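Local structure of ecto-NAD+ glycohydrolase (CD38 molecule) (Bos taurus, 3GC6) at residues H95-A98 with R102-T105; V85-S88 with L93-E96; T109-L114 with E151-R156; R40-Q45 with L74-V79. The protein is a glycosylated, disulfide-bonded member of the ADP-ribosyl cyclase family, with a helical part joined to a part built round a parallel beta sheet. The protein carries 1 engineered substitution. All blocks are in the same frame, centred on the assembly; numbering follows the deposited sequence.

Contact 1: H95-A98 with R102-T105. With SO4 (sulfate ion), chain F.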
loop_
_atom_site.group_PDB
_atom_site.type_symbol
_atom_site.label_atom_id
_atom_site.label_comp_id
_atom_site.label_asym_id
_atom_site.label_seq_id
_atom_site.Cartn_x
_atom_site.Cartn_y
_atom_site.Cartn_z
ATOM N N HIS A 95 5.132 -16.955 -17.453
ATOM C CA HIS A 95 4.370 -15.841 -16.879
ATOM C C HIS A 95 2.887 -15.966 -17.206
ATOM O O HIS A 95 2.041 -15.686 -16.356
ATOM C CB HIS A 95 5.030 -14.514 -17.226
ATOM C CG HIS A 95 6.423 -14.404 -16.663
ATOM N ND1 HIS A 95 6.679 -13.968 -15.372
ATOM C CD2 HIS A 95 7.632 -14.734 -17.188
ATOM C CE1 HIS A 95 7.979 -14.008 -15.137
ATOM N NE2 HIS A 95 8.582 -14.468 -16.222
ATOM N N GLU A 96 2.582 -16.486 -18.394
ATOM C CA GLU A 96 1.173 -16.789 -18.710
ATOM C C GLU A 96 0.626 -17.832 -17.732
ATOM O O GLU A 96 -0.469 -17.681 -17.179
ATOM C CB GLU A 96 1.019 -17.249 -20.166
ATOM C CG GLU A 96 -0.434 -17.561 -20.587
ATOM C CD GLU A 96 -1.384 -16.372 -20.493
ATOM O OE1 GLU A 96 -0.916 -15.207 -20.406
ATOM O OE2 GLU A 96 -2.615 -16.630 -20.529
ATOM N N TYR A 97 1.396 -18.897 -17.505
ATOM C CA TYR A 97 0.975 -19.933 -16.564
ATOM C C TYR A 97 0.760 -19.347 -15.166
ATOM O O TYR A 97 -0.259 -19.606 -14.524
ATOM C CB TYR A 97 2.057 -21.013 -16.544
ATOM C CG TYR A 97 1.994 -22.039 -15.432
ATOM C CD1 TYR A 97 1.034 -23.051 -15.439
ATOM C CD2 TYR A 97 2.956 -22.052 -14.435
ATOM C CE1 TYR A 97 1.017 -24.039 -14.447
ATOM C CE2 TYR A 97 2.945 -23.031 -13.446
ATOM C CZ TYR A 97 1.973 -23.990 -13.443
ATOM O OH TYR A 97 1.970 -24.960 -12.460
ATOM N N ALA A 98 1.715 -18.554 -14.686
ATOM C CA ALA A 98 1.585 -17.986 -13.355
ATOM C C ALA A 98 0.368 -17.110 -13.270
ATOM O O ALA A 98 -0.330 -17.154 -12.260
ATOM C CB ALA A 98 2.825 -17.214 -12.967
ATOM N N ARG A 102 -2.703 -17.979 -10.824
ATOM C CA ARG A 102 -2.506 -17.097 -9.659
ATOM C C ARG A 102 -1.331 -17.603 -8.812
ATOM O O ARG A 102 -1.416 -17.749 -7.590
ATOM C CB ARG A 102 -3.789 -17.001 -8.806
ATOM C CG ARG A 102 -5.084 -16.631 -9.576
ATOM C CD ARG A 102 -4.996 -15.404 -10.465
ATOM N NE ARG A 102 -6.329 -14.973 -10.943
ATOM C CZ ARG A 102 -6.908 -15.342 -12.091
ATOM N NH1 ARG A 102 -6.297 -16.164 -12.926
ATOM N NH2 ARG A 102 -8.118 -14.886 -12.411
ATOM N N LEU A 103 -0.240 -17.912 -9.501
ATOM C CA LEU A 103 1.034 -18.267 -8.862
ATOM C C LEU A 103 2.012 -17.092 -9.021
ATOM O O LEU A 103 1.710 -16.067 -9.672
ATOM C CB LEU A 103 1.643 -19.512 -9.534
ATOM C CG LEU A 103 0.691 -20.710 -9.551
ATOM C CD1 LEU A 103 1.251 -21.860 -10.405
ATOM C CD2 LEU A 103 0.337 -21.181 -8.137
ATOM N N MET A 104 3.189 -17.204 -8.409
ATOM C CA MET A 104 4.136 -16.094 -8.498
ATOM C C MET A 104 5.531 -16.525 -8.962
ATOM O O MET A 104 6.161 -17.391 -8.322
ATOM C CB MET A 104 4.283 -15.352 -7.164
ATOM C CG MET A 104 2.983 -14.819 -6.632
ATOM S SD MET A 104 3.166 -14.133 -4.940
ATOM C CE MET A 104 4.163 -12.845 -5.435
ATOM N N THR A 105 5.989 -15.944 -10.075
ATOM C CA THR A 105 7.401 -16.022 -10.470
ATOM C C THR A 105 8.216 -14.959 -9.712
ATOM O O THR A 105 7.640 -14.137 -8.995
ATOM C CB THR A 105 7.621 -15.756 -11.983
ATOM O OG1 THR A 105 7.272 -14.403 -12.287
ATOM C CG2 THR A 105 6.747 -16.707 -12.836
HETATM S S SO4 F . -8.845 -15.153 -15.546
HETATM O O1 SO4 F . -7.605 -15.797 -15.102
HETATM O O2 SO4 F . -9.996 -15.748 -14.881
HETATM O O3 SO4 F . -8.772 -13.730 -15.225
HETATM O O4 SO4 F . -8.964 -15.341 -16.995
#
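A Schellman motif closes helix 91-101 here, and A98 and L103 meet at its centre. R102 is the first residue to leave helical geometry; its positive phi of 53° turns the chain so that N of L103 reaches back to O of A98 at 2.9 Å, with an N-H...O angle of 157°. N of R102 is equally near that oxygen, but the angle is poor.

Past the turn the chain folds back along the helix. L103 brings CD1 obliquely to the Y97 ring, 3.7 Å from CE2, while CB of A98 lies 4.0 Å from CG2 of T105. At the far end T105 crosses H95 at about a right angle: its OG1 is 3.0 Å from CE1 and 3.2 Å from ND1 of the imidazole. That hydroxyl is hydrogen-bonded to D108 and E107, which help to fix its place beside the ring.

The CB of R102 leaves away from the helix; the long chain, bent at chi2, carries NH1 to O1 of a sulfate ion, to which it donates at 2.6 Å, the oxygen sitting at the guanidinium edge. R100 binds the same sulfate, which probably came from the crystallisation liquor. The positive-phi residue and the apolar contacts beyond it are typical of a Schellman C-cap that reverses the chain after a helix.

Contact 2: V85-S88 with L93-E96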
loop_
_atom_site.group_PDB
_atom_site.type_symbol
_atom_site.label_atom_id
_atom_site.label_comp_id
_atom_site.label_asym_id
_atom_site.label_seq_id
_atom_site.Cartn_x
_atom_site.Cartn_y
_atom_site.Cartn_z
ATOM N N VAL A 85 6.728 -20.239 -8.588
ATOM C CA VAL A 85 7.116 -20.748 -9.899
ATOM C C VAL A 85 8.527 -20.288 -10.266
ATOM O O VAL A 85 8.857 -19.088 -10.112
ATOM C CB VAL A 85 6.163 -20.201 -10.962
ATOM C CG1 VAL A 85 6.649 -20.589 -12.363
ATOM C CG2 VAL A 85 4.748 -20.799 -10.713
ATOM N N PHE A 86 9.350 -21.228 -10.735
ATOM C CA PHE A 86 10.671 -20.952 -11.306
ATOM C C PHE A 86 10.572 -21.215 -12.795
ATOM O O PHE A 86 9.658 -21.917 -13.258
ATOM C CB PHE A 86 11.701 -21.919 -10.722
ATOM C CG PHE A 86 11.938 -21.717 -9.267
ATOM C CD1 PHE A 86 13.032 -20.949 -8.829
ATOM C CD2 PHE A 86 11.065 -22.268 -8.323
ATOM C CE1 PHE A 86 13.247 -20.753 -7.434
ATOM C CE2 PHE A 86 11.264 -22.072 -6.958
ATOM C CZ PHE A 86 12.362 -21.319 -6.510
ATOM N N TRP A 87 11.480 -20.625 -13.561
ATOM C CA TRP A 87 11.422 -20.826 -15.004
ATOM C C TRP A 87 12.799 -20.584 -15.592
ATOM O O TRP A 87 13.631 -19.897 -14.997
ATOM C CB TRP A 87 10.366 -19.894 -15.641
ATOM C CG TRP A 87 10.694 -18.413 -15.454
ATOM C CD1 TRP A 87 10.354 -17.603 -14.387
ATOM C CD2 TRP A 87 11.435 -17.594 -16.348
ATOM N NE1 TRP A 87 10.846 -16.309 -14.579
ATOM C CE2 TRP A 87 11.526 -16.295 -15.777
ATOM C CE3 TRP A 87 12.047 -17.836 -17.585
ATOM C CZ2 TRP A 87 12.179 -15.243 -16.424
ATOM C CZ3 TRP A 87 12.721 -16.792 -18.221
ATOM C CH2 TRP A 87 12.789 -15.517 -17.626
ATOM N N SER A 88 13.019 -21.159 -16.773
ATOM C CA SER A 88 14.286 -20.912 -17.450
ATOM C C SER A 88 14.065 -21.117 -18.930
ATOM O O SER A 88 13.597 -22.185 -19.336
ATOM C CB SER A 88 15.343 -21.911 -16.939
ATOM O OG SER A 88 16.646 -21.613 -17.445
ATOM N N LEU A 93 5.807 -18.188 -21.604
ATOM C CA LEU A 93 4.925 -19.262 -21.148
ATOM C C LEU A 93 4.808 -19.282 -19.628
ATOM O O LEU A 93 3.710 -19.445 -19.096
ATOM C CB LEU A 93 5.452 -20.603 -21.632
ATOM C CG LEU A 93 4.678 -21.795 -21.088
ATOM C CD1 LEU A 93 3.219 -21.854 -21.561
ATOM C CD2 LEU A 93 5.465 -23.066 -21.450
ATOM N N ALA A 94 5.943 -19.133 -18.940
ATOM C CA ALA A 94 5.938 -19.235 -17.483
ATOM C C ALA A 94 5.073 -18.146 -16.872
ATOM O O ALA A 94 4.342 -18.388 -15.905
ATOM C CB ALA A 94 7.396 -19.170 -16.912
ATOM N N HIS A 95 5.132 -16.955 -17.453
ATOM C CA HIS A 95 4.370 -15.841 -16.879
ATOM C C HIS A 95 2.887 -15.966 -17.206
ATOM O O HIS A 95 2.041 -15.686 -16.356
ATOM C CB HIS A 95 5.030 -14.514 -17.226
ATOM C CG HIS A 95 6.423 -14.404 -16.663
ATOM N ND1 HIS A 95 6.679 -13.968 -15.372
ATOM C CD2 HIS A 95 7.632 -14.734 -17.188
ATOM C CE1 HIS A 95 7.979 -14.008 -15.137
ATOM N NE2 HIS A 95 8.582 -14.468 -16.222
ATOM N N GLU A 96 2.582 -16.486 -18.394
ATOM C CA GLU A 96 1.173 -16.789 -18.710
ATOM C C GLU A 96 0.626 -17.832 -17.732
ATOM O O GLU A 96 -0.469 -17.681 -17.179
ATOM C CB GLU A 96 1.019 -17.249 -20.166
ATOM C CG GLU A 96 -0.434 -17.561 -20.587
ATOM C CD GLU A 96 -1.384 -16.372 -20.493
ATOM O OE1 GLU A 96 -0.916 -15.207 -20.406
ATOM O OE2 GLU A 96 -2.615 -16.630 -20.529
#
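W87 and H95 form an edge-to-face aromatic pair, with the imidazole edge directed at the indole. The centroids of the imidazole and the five-membered indole ring are 4.6 Å apart and the planes stand at 71°, close to a T-shaped arrangement. NE2 of H95 makes the approach, 3.2 Å above the indole plane and offset toward its rim, nearest to NE1 of W87 at 3.3 Å. The angle at that pair is too poor for a hydrogen bond, and NE1 instead donates to E107, which helps to fix the rotation of the indole.

The torsions account for the meeting. In W87, CG stands between the backbone N and the carbonyl carbon (chi1 62°), and chi2 of -87° turns the indole plane roughly perpendicular to the plane of CA, CB and CG, so that one face is turned toward H95. The imidazole of H95 leaves beside its own backbone N, with CG anti to the carbonyl carbon, which swings its far end toward the strand.

At the root of the indole, CB of A94 closes on CB of W87 at 3.3 Å, a tight apolar contact, and lies 3.7 Å from CG of W87. Together A94 and H95 hold helix 91-101 against strand 85-88, an outermost strand of the parallel sheet within this chain; F86, pointing away from this helix, packs toward strand 164-170 and helix 182-187 instead.

Contact 3: T109-L114 with E151-R156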
loop_
_atom_site.group_PDB
_atom_site.type_symbol
_atom_site.label_atom_id
_atom_site.label_comp_id
_atom_site.label_asym_id
_atom_site.label_seq_id
_atom_site.Cartn_x
_atom_site.Cartn_y
_atom_site.Cartn_z
ATOM N N THR A 109 7.219 -10.912 -7.533
ATOM C CA THR A 109 7.500 -10.363 -6.210
ATOM C C THR A 109 7.543 -8.836 -6.347
ATOM O O THR A 109 7.658 -8.315 -7.463
ATOM C CB THR A 109 8.879 -10.855 -5.682
ATOM O OG1 THR A 109 9.946 -10.413 -6.532
ATOM C CG2 THR A 109 8.883 -12.397 -5.591
ATOM N N LEU A 110 7.495 -8.107 -5.226
ATOM C CA LEU A 110 7.530 -6.632 -5.323
ATOM C C LEU A 110 8.784 -6.162 -6.071
ATOM O O LEU A 110 8.714 -5.430 -7.075
ATOM C CB LEU A 110 7.473 -6.011 -3.937
ATOM C CG LEU A 110 7.259 -4.492 -3.855
ATOM C CD1 LEU A 110 6.668 -4.106 -2.484
ATOM C CD2 LEU A 110 8.582 -3.770 -4.081
ATOM N N LEU A 111 9.941 -6.627 -5.595
ATOM C CA LEU A 111 11.189 -6.141 -6.183
ATOM C C LEU A 111 11.355 -6.623 -7.636
ATOM O O LEU A 111 11.911 -5.896 -8.478
ATOM C CB LEU A 111 12.405 -6.531 -5.305
ATOM C CG LEU A 111 12.437 -5.814 -3.951
ATOM C CD1 LEU A 111 13.646 -6.291 -3.140
ATOM C CD2 LEU A 111 12.498 -4.251 -4.146
ATOM N N GLY A 112 10.970 -7.887 -7.896
ATOM C CA GLY A 112 11.045 -8.422 -9.258
ATOM C C GLY A 112 10.145 -7.628 -10.193
ATOM O O GLY A 112 10.490 -7.387 -11.357
ATOM N N TYR A 113 8.979 -7.246 -9.696
ATOM C CA TYR A 113 8.057 -6.448 -10.481
ATOM C C TYR A 113 8.619 -5.059 -10.777
ATOM O O TYR A 113 8.524 -4.565 -11.914
ATOM C CB TYR A 113 6.712 -6.367 -9.734
ATOM C CG TYR A 113 5.627 -5.623 -10.485
ATOM C CD1 TYR A 113 4.826 -6.292 -11.390
ATOM C CD2 TYR A 113 5.382 -4.271 -10.265
ATOM C CE1 TYR A 113 3.810 -5.612 -12.091
ATOM C CE2 TYR A 113 4.364 -3.589 -10.948
ATOM C CZ TYR A 113 3.596 -4.269 -11.865
ATOM O OH TYR A 113 2.575 -3.607 -12.555
ATOM N N LEU A 114 9.216 -4.418 -9.773
ATOM C CA LEU A 114 9.814 -3.099 -10.032
ATOM C C LEU A 114 10.873 -3.173 -11.141
ATOM O O LEU A 114 10.933 -2.297 -11.995
ATOM C CB LEU A 114 10.494 -2.549 -8.780
ATOM C CG LEU A 114 9.706 -1.655 -7.849
ATOM C CD1 LEU A 114 8.256 -2.052 -7.696
ATOM C CD2 LEU A 114 10.467 -1.386 -6.490
ATOM N N GLU A 151 20.831 -11.886 -9.256
ATOM C CA GLU A 151 21.475 -13.019 -8.584
ATOM C C GLU A 151 21.023 -13.057 -7.124
ATOM O O GLU A 151 20.595 -14.118 -6.628
ATOM C CB GLU A 151 23.006 -12.901 -8.745
ATOM C CG GLU A 151 23.917 -13.555 -7.748
ATOM C CD GLU A 151 25.313 -12.894 -7.837
ATOM O OE1 GLU A 151 25.823 -12.746 -8.975
ATOM O OE2 GLU A 151 25.872 -12.466 -6.810
ATOM N N VAL A 152 21.107 -11.938 -6.398
ATOM C CA VAL A 152 20.783 -11.999 -4.986
ATOM C C VAL A 152 19.268 -12.147 -4.789
ATOM O O VAL A 152 18.819 -12.851 -3.874
ATOM C CB VAL A 152 21.367 -10.806 -4.186
ATOM C CG1 VAL A 152 20.827 -9.519 -4.681
ATOM C CG2 VAL A 152 21.104 -11.012 -2.671
ATOM N N LEU A 153 18.482 -11.497 -5.639
ATOM C CA LEU A 153 17.032 -11.695 -5.528
ATOM C C LEU A 153 16.698 -13.163 -5.746
ATOM O O LEU A 153 15.845 -13.727 -5.043
ATOM C CB LEU A 153 16.240 -10.830 -6.517
ATOM C CG LEU A 153 14.798 -10.520 -6.086
ATOM C CD1 LEU A 153 14.756 -9.590 -4.847
ATOM C CD2 LEU A 153 14.028 -9.942 -7.265
ATOM N N SER A 154 17.345 -13.757 -6.735
ATOM C CA SER A 154 17.116 -15.198 -7.052
ATOM C C SER A 154 17.462 -16.095 -5.876
ATOM O O SER A 154 16.743 -17.057 -5.560
ATOM C CB SER A 154 17.982 -15.623 -8.245
ATOM O OG SER A 154 17.474 -15.096 -9.444
ATOM N N GLU A 155 18.600 -15.825 -5.244
ATOM C CA GLU A 155 19.020 -16.611 -4.052
ATOM C C GLU A 155 18.004 -16.536 -2.952
ATOM O O GLU A 155 17.632 -17.558 -2.362
ATOM C CB GLU A 155 20.367 -16.104 -3.515
ATOM C CG GLU A 155 21.511 -16.360 -4.465
ATOM C CD GLU A 155 22.867 -15.971 -3.883
ATOM O OE1 GLU A 155 22.908 -15.167 -2.936
ATOM O OE2 GLU A 155 23.898 -16.451 -4.405
ATOM N N ARG A 156 17.530 -15.324 -2.652
ATOM C CA ARG A 156 16.625 -15.161 -1.523
ATOM C C ARG A 156 15.278 -15.821 -1.850
ATOM O O ARG A 156 14.677 -16.482 -1.004
ATOM C CB ARG A 156 16.481 -13.697 -1.154
ATOM C CG ARG A 156 17.798 -13.075 -0.652
ATOM C CD ARG A 156 18.151 -13.609 0.742
ATOM N NE ARG A 156 17.157 -13.186 1.727
ATOM C CZ ARG A 156 17.266 -12.078 2.468
ATOM N NH1 ARG A 156 18.329 -11.297 2.326
ATOM N NH2 ARG A 156 16.312 -11.750 3.334
#
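Helix-to-helix packing joins T109-L114, the capped start of helix 110-115, to helix 145-159, where L153 alone of E151-R156 makes the touch. T109 comes first, at the N-cap. Its OG1 stands between the backbone N and the carbonyl carbon (chi1 62°) and accepts from N of G112 at 3.0 Å, with an N-H...O angle of 147°. The same hydroxyl is hydrogen-bonded to the carbonyl oxygen of L106, so this buried polar atom has two partners, while CD2 of L153 comes within 4.2 Å of OG1. The side chains of T109 and L153 run antiparallel as they pass.

L110 turns to helix 20-35, leaving L111 as the next residue to face L153. Here CD1 of L153 lies 3.9 Å from CD1 of L111 and equally far from its CB, so that one methyl spans both the root and the tip of L111. Further along its surface, L111 also packs on L71 and I72 of helix 69-74.

At G112 the backbones come nearest, its CA 7.8 Å from that of L153. The bare CA of G112 lets the capping hydroxyl of T109 sit close, and the other L153 methyl rests on the backbone at this point. L153 carries CG anti to its backbone N (chi1 -155°), directing the forked end across the gap: CD1 goes to L111, and CD2 lies 3.7 Å from N of G112, the same nitrogen that donates to the capping hydroxyl.

Contact 4: R40-Q45 with L74-V79. With SO4 (sulfate ion), chain I.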
loop_
_atom_site.group_PDB
_atom_site.type_symbol
_atom_site.label_atom_id
_atom_site.label_comp_id
_atom_site.label_asym_id
_atom_site.label_seq_id
_atom_site.Cartn_x
_atom_site.Cartn_y
_atom_site.Cartn_z
ATOM N N ARG A 40 0.687 -6.891 4.148
ATOM C CA ARG A 40 1.341 -5.956 5.086
ATOM C C ARG A 40 1.917 -4.785 4.295
ATOM O O ARG A 40 2.430 -4.985 3.195
ATOM C CB ARG A 40 2.459 -6.646 5.857
ATOM N N SER A 41 1.838 -3.579 4.842
ATOM C CA SER A 41 2.195 -2.394 4.054
ATOM C C SER A 41 3.705 -2.293 3.784
ATOM O O SER A 41 4.512 -2.823 4.539
ATOM C CB SER A 41 1.683 -1.125 4.719
ATOM O OG SER A 41 2.384 -0.849 5.911
ATOM N N ARG A 42 4.066 -1.612 2.695
ATOM C CA ARG A 42 5.476 -1.424 2.315
ATOM C C ARG A 42 5.634 0.062 2.017
ATOM O O ARG A 42 4.708 0.688 1.518
ATOM C CB ARG A 42 5.800 -2.253 1.068
ATOM C CG ARG A 42 5.576 -3.770 1.235
ATOM C CD ARG A 42 6.762 -4.516 1.857
ATOM N NE ARG A 42 6.323 -5.852 2.281
ATOM C CZ ARG A 42 6.928 -6.582 3.209
ATOM N NH1 ARG A 42 6.451 -7.772 3.543
ATOM N NH2 ARG A 42 8.022 -6.130 3.796
ATOM N N ASN A 43 6.777 0.657 2.341
ATOM C CA ASN A 43 6.921 2.102 2.155
ATOM C C ASN A 43 7.600 2.313 0.804
ATOM O O ASN A 43 8.801 2.095 0.675
ATOM C CB ASN A 43 7.781 2.694 3.292
ATOM C CG ASN A 43 8.090 4.169 3.122
ATOM O OD1 ASN A 43 7.921 4.775 2.051
ATOM N ND2 ASN A 43 8.576 4.771 4.208
ATOM N N CYS A 44 6.842 2.696 -0.213
ATOM C CA CYS A 44 7.427 2.773 -1.559
ATOM C C CYS A 44 8.483 3.862 -1.742
ATOM O O CYS A 44 9.384 3.725 -2.564
ATOM C CB CYS A 44 6.365 2.899 -2.642
ATOM S SG CYS A 44 5.501 1.339 -2.962
ATOM N N GLN A 45 8.343 4.974 -1.015
ATOM C CA GLN A 45 9.368 6.008 -1.046
ATOM C C GLN A 45 10.676 5.423 -0.535
ATOM O O GLN A 45 11.735 5.619 -1.144
ATOM C CB GLN A 45 8.975 7.233 -0.195
ATOM C CG GLN A 45 10.083 8.308 -0.179
ATOM C CD GLN A 45 9.734 9.534 0.637
ATOM O OE1 GLN A 45 8.637 9.639 1.185
ATOM N NE2 GLN A 45 10.677 10.487 0.714
ATOM N N LEU A 74 13.556 -4.437 2.945
ATOM C CA LEU A 74 12.328 -3.654 2.871
ATOM C C LEU A 74 11.197 -4.410 2.152
ATOM O O LEU A 74 10.023 -4.095 2.347
ATOM C CB LEU A 74 12.565 -2.326 2.161
ATOM C CG LEU A 74 13.408 -1.311 2.941
ATOM C CD1 LEU A 74 13.785 -0.153 2.060
ATOM C CD2 LEU A 74 12.654 -0.832 4.173
ATOM N N ALA A 75 11.555 -5.398 1.326
ATOM C CA ALA A 75 10.556 -6.119 0.539
ATOM C C ALA A 75 11.136 -7.472 0.065
ATOM O O ALA A 75 11.500 -7.630 -1.098
ATOM C CB ALA A 75 10.084 -5.273 -0.648
ATOM N N PRO A 76 11.253 -8.448 0.981
ATOM C CA PRO A 76 11.882 -9.712 0.585
ATOM C C PRO A 76 11.054 -10.435 -0.453
ATOM O O PRO A 76 9.825 -10.348 -0.407
ATOM C CB PRO A 76 11.891 -10.544 1.873
ATOM C CG PRO A 76 11.692 -9.563 2.971
ATOM C CD PRO A 76 10.918 -8.398 2.421
ATOM N N PRO A 77 11.708 -11.144 -1.384
ATOM C CA PRO A 77 10.965 -11.834 -2.466
ATOM C C PRO A 77 10.432 -13.199 -2.011
ATOM O O PRO A 77 10.782 -14.250 -2.571
ATOM C CB PRO A 77 12.030 -12.008 -3.540
ATOM C CG PRO A 77 13.298 -12.186 -2.736
ATOM C CD PRO A 77 13.174 -11.224 -1.589
ATOM N N THR A 78 9.545 -13.158 -1.036
ATOM C CA THR A 78 8.999 -14.342 -0.376
ATOM C C THR A 78 7.616 -14.602 -0.975
ATOM O O THR A 78 6.824 -13.660 -1.077
ATOM C CB THR A 78 8.867 -14.044 1.138
ATOM O OG1 THR A 78 10.151 -13.679 1.663
ATOM C CG2 THR A 78 8.345 -15.233 1.904
ATOM N N VAL A 79 7.330 -15.847 -1.340
ATOM C CA VAL A 79 6.053 -16.204 -1.952
ATOM C C VAL A 79 5.390 -17.222 -1.017
ATOM O O VAL A 79 6.080 -18.091 -0.449
ATOM C CB VAL A 79 6.338 -16.840 -3.342
ATOM C CG1 VAL A 79 5.098 -17.491 -3.941
ATOM C CG2 VAL A 79 6.931 -15.774 -4.282
HETATM S S SO4 I . 10.287 14.392 0.757
HETATM O O1 SO4 I . 10.655 13.276 1.630
HETATM O O2 SO4 I . 10.252 15.628 1.538
HETATM O O3 SO4 I . 11.245 14.548 -0.336
HETATM O O4 SO4 I . 8.963 14.126 0.202
HETATM O O HOH W 1 8.766 -1.632 3.255
#
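R42 lays its side chain across the backbone at L74-P76, with CD only 3.3 Å from O of L74 and the guanidinium beyond it. NH2 donates to that same oxygen at 3.2 Å. The bond is bent, with an N-H...O angle of 146°, and its donor stands 52° out of the carbonyl plane, so it approaches from above that plane and not along a lone pair; the oxygen in turn is tilted from the guanidinium plane. The chain reaches this position by bending at chi2 (-85°), which folds the arginine over the carbonyl.

NH2 also passes CD of P76 at 3.9 Å, the two side chains crossing at about a right angle, while CD of R42 approaches CB of A75 at 4.2 Å. A water bridges the same segments: it donates to O of L74 and accepts from N of N43 at 3.2 Å. The L74 carbonyl is therefore gripped by both the arginine and the water.

Beyond this grip, N43 caps helix 44-55 through OD1 and N of A46, and C44 is tied to C28 by a disulfide. Q45 faces the second subunit: its NE2 donates at 2.9 Å to O1 of a sulfate ion, probably from the crystallisation liquor, which Q45 and R48 of that subunit also bind. The arrangement is that of an Asn N-capped, disulfide-tethered helix start, clasped to the loop after helix 69-74 beside the subunit interface.

In the fold
Contacts 1 and 2 share H95 and E96 on helix 91-101, and their centres are 6 Å apart. M104 and V85 join them through a probable backbone hydrogen bond, M104 O to V85 N at 2.9 Å. Contacts 3 and 4 belong to the helical part, with centres 11 Å apart; P77 packs against L153, T109 and R156, and L111 CD1 lies 3.3 Å from A75 O. M104 connects the two pairs, its CB 3.9 Å from V79 CG2 of contact 4 and its CE near T109 of contact 3. Contacts 2 and 4 are farthest apart, about 22 Å between centres. The sulfate of contact 4 sits at the subunit interface, whereas the A94 side chain of contact 2 lies about 8 Å from a bound NAG.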